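Long-range contacts in beta-N-acetylhexosaminidase (Bacteroides fragilis, PDB 4PYS), which probably hydrolyses terminal beta-linked N-acetylhexosamine residues from glycans, as a member of glycoside hydrolase family 20: residues 10-18 and 458-468; 146-157 and 208-218. All coordinates share one frame; numbering follows the deposited sequence. Where two conformers were deposited one is given.

Contact 1. Residues 10-18 and 458-468. With FMT (formic acid), chain K.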
loop_
_atom_site.group_PDB
_atom_site.type_symbol
_atom_site.label_atom_id
_atom_site.label_comp_id
_atom_site.label_asym_id
_atom_site.label_seq_id
_atom_site.Cartn_x
_atom_site.Cartn_y
_atom_site.Cartn_z
ATOM N N ILE A 10 24.100 -7.213 -3.319
ATOM C CA ILE A 10 23.095 -7.282 -2.268
ATOM C C ILE A 10 21.669 -7.212 -2.786
ATOM O O ILE A 10 21.401 -6.716 -3.886
ATOM C CB ILE A 10 23.272 -6.153 -1.220
ATOM C CG1 ILE A 10 22.787 -4.827 -1.773
ATOM C CG2 ILE A 10 24.723 -6.033 -0.727
ATOM C CD1 ILE A 10 22.394 -3.880 -0.692
ATOM N N ILE A 11 20.751 -7.701 -1.966
ATOM C CA ILE A 11 19.329 -7.645 -2.275
ATOM C C ILE A 11 18.622 -6.846 -1.179
ATOM O O ILE A 11 18.875 -7.077 0.009
ATOM C CB ILE A 11 18.712 -9.066 -2.310
ATOM C CG1 ILE A 11 19.247 -9.866 -3.503
ATOM C CG2 ILE A 11 17.201 -8.974 -2.391
ATOM C CD1 ILE A 11 19.083 -11.395 -3.347
HETATM N N MSE A 12 17.762 -5.903 -1.572
HETATM C CA MSE A 12 16.931 -5.163 -0.614
HETATM C C MSE A 12 15.459 -5.374 -0.915
HETATM O O MSE A 12 15.043 -5.330 -2.076
HETATM C CB MSE A 12 17.247 -3.661 -0.633
HETATM C CG MSE A 12 18.697 -3.369 -0.358
HETATM SE SE MSE A 12 19.031 -1.474 -0.095
HETATM C CE MSE A 12 18.319 -1.324 1.708
ATOM N N PRO A 13 14.647 -5.627 0.127
ATOM C CA PRO A 13 15.011 -5.770 1.542
ATOM C C PRO A 13 15.849 -7.029 1.775
ATOM O O PRO A 13 15.838 -7.953 0.956
ATOM C CB PRO A 13 13.649 -5.865 2.258
ATOM C CG PRO A 13 12.659 -6.262 1.190
ATOM C CD PRO A 13 13.192 -5.728 -0.111
ATOM N N THR A 14 16.577 -7.046 2.879
ATOM C CA THR A 14 17.572 -8.093 3.160
ATOM C C THR A 14 16.910 -9.448 3.293
ATOM O O THR A 14 15.967 -9.591 4.081
ATOM C CB THR A 14 18.269 -7.805 4.476
ATOM O OG1 THR A 14 18.885 -6.512 4.410
ATOM C CG2 THR A 14 19.344 -8.866 4.762
ATOM N N PRO A 15 17.389 -10.451 2.528
ATOM C CA PRO A 15 16.822 -11.801 2.678
ATOM C C PRO A 15 17.172 -12.402 4.029
ATOM O O PRO A 15 18.200 -12.047 4.629
ATOM C CB PRO A 15 17.514 -12.604 1.567
ATOM C CG PRO A 15 17.887 -11.548 0.508
ATOM C CD PRO A 15 18.326 -10.369 1.390
ATOM N N GLY A 16 16.335 -13.325 4.490
ATOM C CA GLY A 16 16.542 -13.959 5.777
ATOM C C GLY A 16 17.822 -14.756 5.838
ATOM O O GLY A 16 18.520 -14.734 6.856
ATOM N N LYS A 17 18.150 -15.467 4.764
ATOM C CA LYS A 17 19.408 -16.210 4.742
ATOM C C LYS A 17 20.027 -16.220 3.358
ATOM O O LYS A 17 19.357 -16.541 2.375
ATOM C CB LYS A 17 19.201 -17.646 5.237
ATOM C CG LYS A 17 20.511 -18.405 5.414
ATOM C CD LYS A 17 20.299 -19.702 6.182
ATOM C CE LYS A 17 21.625 -20.345 6.526
ATOM N NZ LYS A 17 21.445 -21.761 6.958
ATOM N N ILE A 18 21.308 -15.859 3.284
ATOM C CA ILE A 18 22.049 -15.894 2.027
ATOM C C ILE A 18 23.349 -16.623 2.251
ATOM O O ILE A 18 24.144 -16.218 3.098
ATOM C CB ILE A 18 22.421 -14.488 1.540
ATOM C CG1 ILE A 18 21.177 -13.675 1.220
ATOM C CG2 ILE A 18 23.314 -14.572 0.315
ATOM C CD1 ILE A 18 21.502 -12.311 0.623
ATOM N N ALA A 458 10.426 -0.826 4.093
ATOM C CA ALA A 458 10.404 -2.151 3.451
ATOM C C ALA A 458 11.261 -3.149 4.194
ATOM O O ALA A 458 10.913 -4.321 4.298
ATOM C CB ALA A 458 10.856 -2.060 1.994
ATOM N N GLU A 459 12.396 -2.692 4.711
ATOM C CA GLU A 459 13.283 -3.574 5.483
ATOM C C GLU A 459 12.584 -4.027 6.769
ATOM O O GLU A 459 12.624 -5.206 7.148
ATOM C CB GLU A 459 14.573 -2.810 5.816
ATOM C CG GLU A 459 15.633 -3.630 6.533
ATOM C CD GLU A 459 16.435 -4.509 5.594
ATOM O OE1 GLU A 459 16.099 -4.566 4.395
ATOM O OE2 GLU A 459 17.405 -5.148 6.051
ATOM N N GLN A 460 11.939 -3.088 7.449
ATOM C CA GLN A 460 11.232 -3.411 8.692
ATOM C C GLN A 460 10.061 -4.356 8.441
ATOM O O GLN A 460 9.768 -5.227 9.265
ATOM C CB GLN A 460 10.756 -2.105 9.344
ATOM C CG GLN A 460 11.933 -1.342 9.989
ATOM C CD GLN A 460 11.565 0.049 10.447
ATOM O OE1 GLN A 460 10.507 0.573 10.112
ATOM N NE2 GLN A 460 12.454 0.664 11.213
HETATM N N MSE A 461 9.409 -4.197 7.291
HETATM C CA MSE A 461 8.280 -5.071 6.951
HETATM C C MSE A 461 8.729 -6.480 6.614
HETATM O O MSE A 461 8.092 -7.456 7.010
HETATM C CB MSE A 461 7.554 -4.512 5.732
HETATM C CG MSE A 461 6.764 -3.224 6.001
HETATM SE SE MSE A 461 6.207 -2.480 4.306
HETATM C CE MSE A 461 5.510 -0.767 4.970
ATOM N N TRP A 462 9.802 -6.593 5.838
ATOM C CA TRP A 462 10.175 -7.905 5.294
ATOM C C TRP A 462 11.241 -8.659 6.096
ATOM O O TRP A 462 11.078 -9.842 6.423
ATOM C CB TRP A 462 10.640 -7.760 3.824
ATOM C CG TRP A 462 11.078 -9.095 3.274
ATOM C CD1 TRP A 462 12.304 -9.695 3.437
ATOM C CD2 TRP A 462 10.288 -9.997 2.505
ATOM N NE1 TRP A 462 12.309 -10.929 2.817
ATOM C CE2 TRP A 462 11.080 -11.131 2.228
ATOM C CE3 TRP A 462 8.977 -9.955 2.009
ATOM C CZ2 TRP A 462 10.610 -12.219 1.483
ATOM C CZ3 TRP A 462 8.510 -11.032 1.262
ATOM C CH2 TRP A 462 9.321 -12.153 1.006
ATOM N N HIS A 463 12.349 -7.987 6.387
ATOM C CA HIS A 463 13.515 -8.657 6.974
ATOM C C HIS A 463 13.203 -9.192 8.374
ATOM O O HIS A 463 12.513 -8.534 9.158
ATOM C CB HIS A 463 14.690 -7.667 7.024
ATOM C CG HIS A 463 15.940 -8.225 7.648
ATOM N ND1 HIS A 463 16.620 -7.564 8.647
ATOM C CD2 HIS A 463 16.636 -9.362 7.408
ATOM C CE1 HIS A 463 17.680 -8.271 9.004
ATOM N NE2 HIS A 463 17.714 -9.368 8.268
ATOM N N SER A 464 13.689 -10.390 8.665
ATOM C CA SER A 464 13.587 -10.996 9.990
ATOM C C SER A 464 14.174 -10.050 11.042
ATOM O O SER A 464 15.045 -9.229 10.730
ATOM C CB SER A 464 14.340 -12.332 10.021
ATOM O OG SER A 464 13.977 -13.180 8.931
ATOM N N GLY A 465 13.721 -10.176 12.287
ATOM C CA GLY A 465 14.232 -9.329 13.354
ATOM C C GLY A 465 15.605 -9.775 13.833
ATOM O O GLY A 465 15.754 -10.175 14.992
ATOM N N ASN A 466 16.584 -9.750 12.922
ATOM C CA ASN A 466 17.985 -10.069 13.220
ATOM C C ASN A 466 18.770 -8.765 13.268
ATOM O O ASN A 466 18.367 -7.780 12.666
ATOM C CB ASN A 466 18.603 -10.943 12.119
ATOM C CG ASN A 466 17.972 -12.304 12.021
ATOM O OD1 ASN A 466 17.492 -12.857 13.008
ATOM N ND2 ASN A 466 17.983 -12.869 10.815
ATOM N N PRO A 467 19.898 -8.759 13.990
ATOM C CA PRO A 467 20.656 -7.512 14.117
ATOM C C PRO A 467 21.130 -6.939 12.777
ATOM O O PRO A 467 21.652 -7.665 11.926
ATOM C CB PRO A 467 21.857 -7.931 14.964
ATOM C CG PRO A 467 21.345 -9.044 15.814
ATOM C CD PRO A 467 20.393 -9.807 14.897
ATOM N N GLU A 468 20.938 -5.634 12.618
ATOM C CA GLU A 468 21.432 -4.880 11.475
ATOM C C GLU A 468 21.439 -3.414 11.884
ATOM O O GLU A 468 20.376 -2.799 12.013
ATOM C CB GLU A 468 20.519 -5.073 10.264
ATOM C CG GLU A 468 21.032 -4.325 9.025
ATOM C CD GLU A 468 20.054 -4.385 7.868
ATOM O OE1 GLU A 468 18.911 -4.850 8.079
ATOM O OE2 GLU A 468 20.418 -3.948 6.758
HETATM C C FMT K . 21.772 -8.196 1.156
HETATM O O1 FMT K . 22.186 -8.244 2.323
HETATM O O2 FMT K . 21.926 -9.089 0.312
HETATM O O HOH W 1 19.295 -11.695 8.026
#
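Thr14 and Glu459 meet through a two-pronged grip in which one carboxylate takes both polar hydrogens of a single residue. Thr14 N donates to Glu459 OE1 at 2.9 Å, on the syn side and 26° out of the carboxylate plane. Thr14 OG1 donates to the syn lone pair of Glu459 OE2 at 2.6 Å. The glutamate chain leaves the helix with CG anti to N and then bends at chi2 (80°), which turns its acid group back toward the loop. The same side chain of Thr14 has a second partner: CB lies over one face of the His463 imidazole, offset toward its rim and 4.0 Å from the ring centroid, a CH-pi contact between side chains running side by side. The loop leads into strand 17-21 of the N-terminal family 20 domain, whereas helix 453-462 and the turn after it belong to the catalytic TIM barrel. Pro13, which follows a cis peptide bond, crosses Trp462 at roughly a right angle, its CG 3.6 Å from Trp462 CB. Thr14 O lies near the indole plane at its edge but is buried without a polar partner; the indole NE1 donates to Asp126. Lys476 bonds Thr14 OG1 and pairs with Glu468. A water whose oxygen is 2.8 Å from His463 NE2 also accepts from Asn466 ND2 and bonds weakly to Gly16 O. A formate, probably from the crystallisation liquor, accepts from Ile11 N.

Contact 2. Residues 146-157 and 208-218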
loop_
_atom_site.group_PDB
_atom_site.type_symbol
_atom_site.label_atom_id
_atom_site.label_comp_id
_atom_site.label_asym_id
_atom_site.label_seq_id
_atom_site.Cartn_x
_atom_site.Cartn_y
_atom_site.Cartn_z
ATOM N N VAL A 146 -2.285 7.005 -15.014
ATOM C CA VAL A 146 -2.272 5.554 -14.835
ATOM C C VAL A 146 -0.852 4.993 -14.821
ATOM O O VAL A 146 -0.540 4.123 -14.005
ATOM C CB VAL A 146 -3.120 4.857 -15.921
ATOM C CG1 VAL A 146 -2.898 3.363 -15.902
ATOM C CG2 VAL A 146 -4.588 5.174 -15.714
ATOM N N SER A 147 0.016 5.498 -15.697
ATOM C CA SER A 147 1.396 4.991 -15.729
ATOM C C SER A 147 2.133 5.267 -14.418
ATOM O O SER A 147 3.046 4.531 -14.040
ATOM C CB SER A 147 2.169 5.570 -16.919
ATOM O OG SER A 147 2.219 6.982 -16.864
ATOM N N THR A 148 1.730 6.326 -13.721
ATOM C CA THR A 148 2.331 6.671 -12.431
ATOM C C THR A 148 1.787 5.795 -11.308
ATOM O O THR A 148 2.538 5.376 -10.424
ATOM C CB THR A 148 2.159 8.168 -12.110
ATOM O OG1 THR A 148 2.846 8.947 -13.104
ATOM C CG2 THR A 148 2.719 8.507 -10.730
ATOM N N ILE A 149 0.489 5.500 -11.339
ATOM C CA ILE A 149 -0.050 4.506 -10.415
ATOM C C ILE A 149 0.703 3.183 -10.598
ATOM O O ILE A 149 1.122 2.549 -9.624
ATOM C CB ILE A 149 -1.556 4.277 -10.638
ATOM C CG1 ILE A 149 -2.341 5.590 -10.481
ATOM C CG2 ILE A 149 -2.080 3.195 -9.679
ATOM C CD1 ILE A 149 -2.299 6.149 -9.055
ATOM N N LYS A 150 0.908 2.776 -11.849
ATOM C CA LYS A 150 1.649 1.534 -12.115
ATOM C C LYS A 150 3.071 1.583 -11.568
ATOM O O LYS A 150 3.565 0.591 -11.037
ATOM C CB LYS A 150 1.687 1.240 -13.622
ATOM C CG LYS A 150 0.347 0.770 -14.183
ATOM C CD LYS A 150 0.451 0.535 -15.673
ATOM C CE LYS A 150 -0.856 0.014 -16.236
ATOM N NZ LYS A 150 -0.742 -0.183 -17.708
ATOM N N LYS A 151 3.721 2.737 -11.685
ATOM C CA LYS A 151 5.090 2.901 -11.191
ATOM C C LYS A 151 5.196 2.589 -9.705
ATOM O O LYS A 151 6.158 1.956 -9.259
ATOM C CB LYS A 151 5.575 4.333 -11.452
ATOM C CG LYS A 151 6.864 4.713 -10.692
ATOM C CD LYS A 151 7.377 6.087 -11.120
ATOM C CE LYS A 151 8.641 6.494 -10.318
ATOM N NZ LYS A 151 9.169 7.828 -10.780
ATOM N N TYR A 152 4.204 3.015 -8.932
ATOM C CA TYR A 152 4.273 2.784 -7.487
ATOM C C TYR A 152 3.786 1.406 -7.073
ATOM O O TYR A 152 4.224 0.864 -6.049
ATOM C CB TYR A 152 3.601 3.939 -6.724
ATOM C CG TYR A 152 4.415 5.178 -6.958
ATOM C CD1 TYR A 152 5.693 5.293 -6.419
ATOM C CD2 TYR A 152 3.952 6.196 -7.774
ATOM C CE1 TYR A 152 6.478 6.408 -6.667
ATOM C CE2 TYR A 152 4.726 7.320 -8.017
ATOM C CZ TYR A 152 5.980 7.418 -7.467
ATOM O OH TYR A 152 6.743 8.531 -7.734
ATOM N N ILE A 153 2.912 0.812 -7.880
ATOM C CA ILE A 153 2.578 -0.599 -7.688
ATOM C C ILE A 153 3.822 -1.446 -7.980
ATOM O O ILE A 153 4.161 -2.374 -7.233
ATOM C CB ILE A 153 1.435 -0.998 -8.623
ATOM C CG1 ILE A 153 0.129 -0.379 -8.117
ATOM C CG2 ILE A 153 1.337 -2.538 -8.743
ATOM C CD1 ILE A 153 -1.068 -0.548 -9.064
ATOM N N ASP A 154 4.514 -1.108 -9.063
ATOM C CA ASP A 154 5.751 -1.805 -9.408
ATOM C C ASP A 154 6.784 -1.632 -8.295
ATOM O O ASP A 154 7.502 -2.579 -7.945
ATOM C CB ASP A 154 6.285 -1.258 -10.737
ATOM C CG ASP A 154 7.258 -2.198 -11.418
ATOM O OD1 ASP A 154 6.991 -3.424 -11.465
ATOM O OD2 ASP A 154 8.295 -1.705 -11.914
HETATM N N MSE A 155 6.856 -0.431 -7.723
HETATM C CA MSE A 155 7.770 -0.189 -6.599
HETATM C C MSE A 155 7.427 -1.084 -5.415
HETATM O O MSE A 155 8.311 -1.685 -4.787
HETATM C CB MSE A 155 7.708 1.275 -6.155
HETATM C CG MSE A 155 8.537 1.524 -4.904
HETATM SE SE MSE A 155 7.992 3.152 -3.988
HETATM C CE MSE A 155 6.309 2.489 -3.281
ATOM N N ALA A 156 6.147 -1.183 -5.109
ATOM C CA ALA A 156 5.717 -1.966 -3.953
ATOM C C ALA A 156 6.169 -3.408 -4.128
ATOM O O ALA A 156 6.713 -4.012 -3.211
ATOM C CB ALA A 156 4.193 -1.882 -3.807
ATOM N N SER A 157 5.974 -3.946 -5.324
ATOM C CA SER A 157 6.386 -5.326 -5.617
ATOM C C SER A 157 7.896 -5.474 -5.528
ATOM O O SER A 157 8.407 -6.459 -4.982
ATOM C CB SER A 157 5.928 -5.720 -7.021
ATOM O OG SER A 157 6.186 -7.100 -7.258
ATOM N N GLU A 208 -7.407 -2.527 -15.724
ATOM C CA GLU A 208 -6.017 -2.582 -16.187
ATOM C C GLU A 208 -5.056 -2.586 -14.996
ATOM O O GLU A 208 -4.122 -3.385 -14.933
ATOM C CB GLU A 208 -5.718 -1.388 -17.106
ATOM C CG GLU A 208 -4.277 -1.320 -17.624
ATOM C CD GLU A 208 -3.992 -0.075 -18.456
ATOM O OE1 GLU A 208 -4.902 0.766 -18.622
ATOM O OE2 GLU A 208 -2.849 0.065 -18.943
ATOM N N ILE A 209 -5.294 -1.681 -14.054
ATOM C CA ILE A 209 -4.457 -1.567 -12.856
ATOM C C ILE A 209 -4.500 -2.819 -11.986
ATOM O O ILE A 209 -3.464 -3.287 -11.492
ATOM C CB ILE A 209 -4.839 -0.300 -12.073
ATOM C CG1 ILE A 209 -4.255 0.926 -12.787
ATOM C CG2 ILE A 209 -4.356 -0.368 -10.642
ATOM C CD1 ILE A 209 -4.952 2.218 -12.471
ATOM N N ILE A 210 -5.692 -3.385 -11.811
ATOM C CA ILE A 210 -5.819 -4.619 -11.039
ATOM C C ILE A 210 -5.036 -5.765 -11.678
ATOM O O ILE A 210 -4.398 -6.550 -10.978
ATOM C CB ILE A 210 -7.304 -5.041 -10.893
ATOM C CG1 ILE A 210 -8.049 -4.021 -10.044
ATOM C CG2 ILE A 210 -7.416 -6.432 -10.262
ATOM C CD1 ILE A 210 -7.566 -3.989 -8.624
ATOM N N GLY A 211 -5.095 -5.862 -13.005
ATOM C CA GLY A 211 -4.384 -6.912 -13.713
ATOM C C GLY A 211 -2.883 -6.713 -13.606
ATOM O O GLY A 211 -2.131 -7.664 -13.375
ATOM N N TYR A 212 -2.444 -5.470 -13.762
ATOM C CA TYR A 212 -1.020 -5.130 -13.644
ATOM C C TYR A 212 -0.487 -5.490 -12.264
ATOM O O TYR A 212 0.601 -6.066 -12.110
ATOM C CB TYR A 212 -0.842 -3.632 -13.907
ATOM C CG TYR A 212 0.587 -3.132 -13.857
ATOM C CD1 TYR A 212 1.400 -3.195 -14.980
ATOM C CD2 TYR A 212 1.116 -2.577 -12.690
ATOM C CE1 TYR A 212 2.712 -2.734 -14.946
ATOM C CE2 TYR A 212 2.439 -2.105 -12.649
ATOM C CZ TYR A 212 3.217 -2.188 -13.783
ATOM O OH TYR A 212 4.518 -1.729 -13.757
ATOM N N ALA A 213 -1.267 -5.154 -11.247
ATOM C CA ALA A 213 -0.872 -5.434 -9.876
ATOM C C ALA A 213 -0.806 -6.938 -9.626
ATOM O O ALA A 213 0.141 -7.423 -9.018
ATOM C CB ALA A 213 -1.836 -4.770 -8.908
ATOM N N ALA A 214 -1.813 -7.669 -10.093
ATOM C CA ALA A 214 -1.861 -9.117 -9.886
ATOM C C ALA A 214 -0.626 -9.805 -10.468
ATOM O O ALA A 214 -0.103 -10.748 -9.873
ATOM C CB ALA A 214 -3.139 -9.705 -10.487
ATOM N N ASP A 215 -0.155 -9.315 -11.616
ATOM C CA ASP A 215 1.025 -9.882 -12.267
ATOM C C ASP A 215 2.280 -9.704 -11.434
ATOM O O ASP A 215 3.291 -10.369 -11.672
ATOM C CB ASP A 215 1.247 -9.252 -13.644
ATOM C CG ASP A 215 0.267 -9.752 -14.673
ATOM O OD1 ASP A 215 -0.274 -10.860 -14.472
ATOM O OD2 ASP A 215 0.042 -9.040 -15.676
ATOM N N ARG A 216 2.241 -8.797 -10.468
ATOM C CA ARG A 216 3.408 -8.608 -9.615
ATOM C C ARG A 216 3.105 -8.786 -8.126
ATOM O O ARG A 216 3.787 -8.234 -7.263
ATOM C CB ARG A 216 4.139 -7.289 -9.947
ATOM C CG ARG A 216 3.303 -6.033 -9.935
ATOM C CD ARG A 216 3.790 -5.027 -10.998
ATOM N NE ARG A 216 3.366 -5.454 -12.332
ATOM C CZ ARG A 216 4.142 -5.432 -13.410
ATOM N NH1 ARG A 216 3.673 -5.863 -14.568
ATOM N NH2 ARG A 216 5.382 -4.985 -13.330
ATOM N N GLY A 217 2.087 -9.591 -7.827
ATOM C CA GLY A 217 1.826 -10.020 -6.462
ATOM C C GLY A 217 1.234 -8.973 -5.538
ATOM O O GLY A 217 1.330 -9.095 -4.314
ATOM N N ILE A 218 0.620 -7.947 -6.121
ATOM C CA ILE A 218 0.077 -6.839 -5.332
ATOM C C ILE A 218 -1.445 -6.876 -5.323
ATOM O O ILE A 218 -2.065 -6.949 -6.380
ATOM C CB ILE A 218 0.528 -5.479 -5.902
ATOM C CG1 ILE A 218 2.045 -5.323 -5.761
ATOM C CG2 ILE A 218 -0.184 -4.337 -5.181
ATOM C CD1 ILE A 218 2.537 -5.431 -4.317
#
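Glu208 and Lys150 form a salt bridge between two neighbouring helices of the TIM barrel, whose segments 146-157 and 208-214 run 22° from parallel, with axes 10.0 Å apart at closest approach, as expected of successive helices in beta-alpha repeats. The lysine chain is fully extended, and NZ is modelled 2.5 Å from Glu208 OE2, so short that the exact value is doubtful. Next, the outer carbons of Ile209 reach the first helix: CG2 packs against Ile153 CD1, while CD1 meets Ile149 and Val146. One turn on, the Tyr212 ring lies between the methylenes of Lys150, a CH-pi contact with CG 3.8 Å from the centroid, and the guanidinium of Arg216, whose NE sits over the ring centre on the opposite face. Ala213 offers CA and CB to Ile153 CG2, and its carbonyl accepts Arg216 N and Ile218 N from opposite faces. Arg216 binds Tyr212 O through NE; its NH2 meets Asp154 OD1 at 2.9 Å, from above the carboxylate plane, and also pairs with Glu48. Arg216 O accepts from Ser157 OG at 2.7 Å, in the carbonyl plane. Gly217 is C-prime of the Schellman motif that ends the helix. Ile218 packs on Ile153 and sets its CD1 3.9 Å from Ala156 CB.

The two contacts illustrate closure at different scales. Contact 1 joins parts of the chain 440 residues apart, and contact 2, spanning only 51, is nested within that loop. Their centres are 23 Å apart and their nearest atoms about 7 Å, without touching. Contact 2 is internal to the catalytic domain, pairing helices 146-158 and 203-214, which both pack on strand 163-170. Contact 1 crosses from the N-terminal domain to helix 453-462, whose Gln460 and Met461 touch strand 428-435. Strands 428-435 and 163-170 flank strand 132-138, so the strands backing the two contacts are next-but-one neighbours in the barrel sheet. One contact thus pairs helices within a domain; the other brings widely separated parts of the chain together between domains.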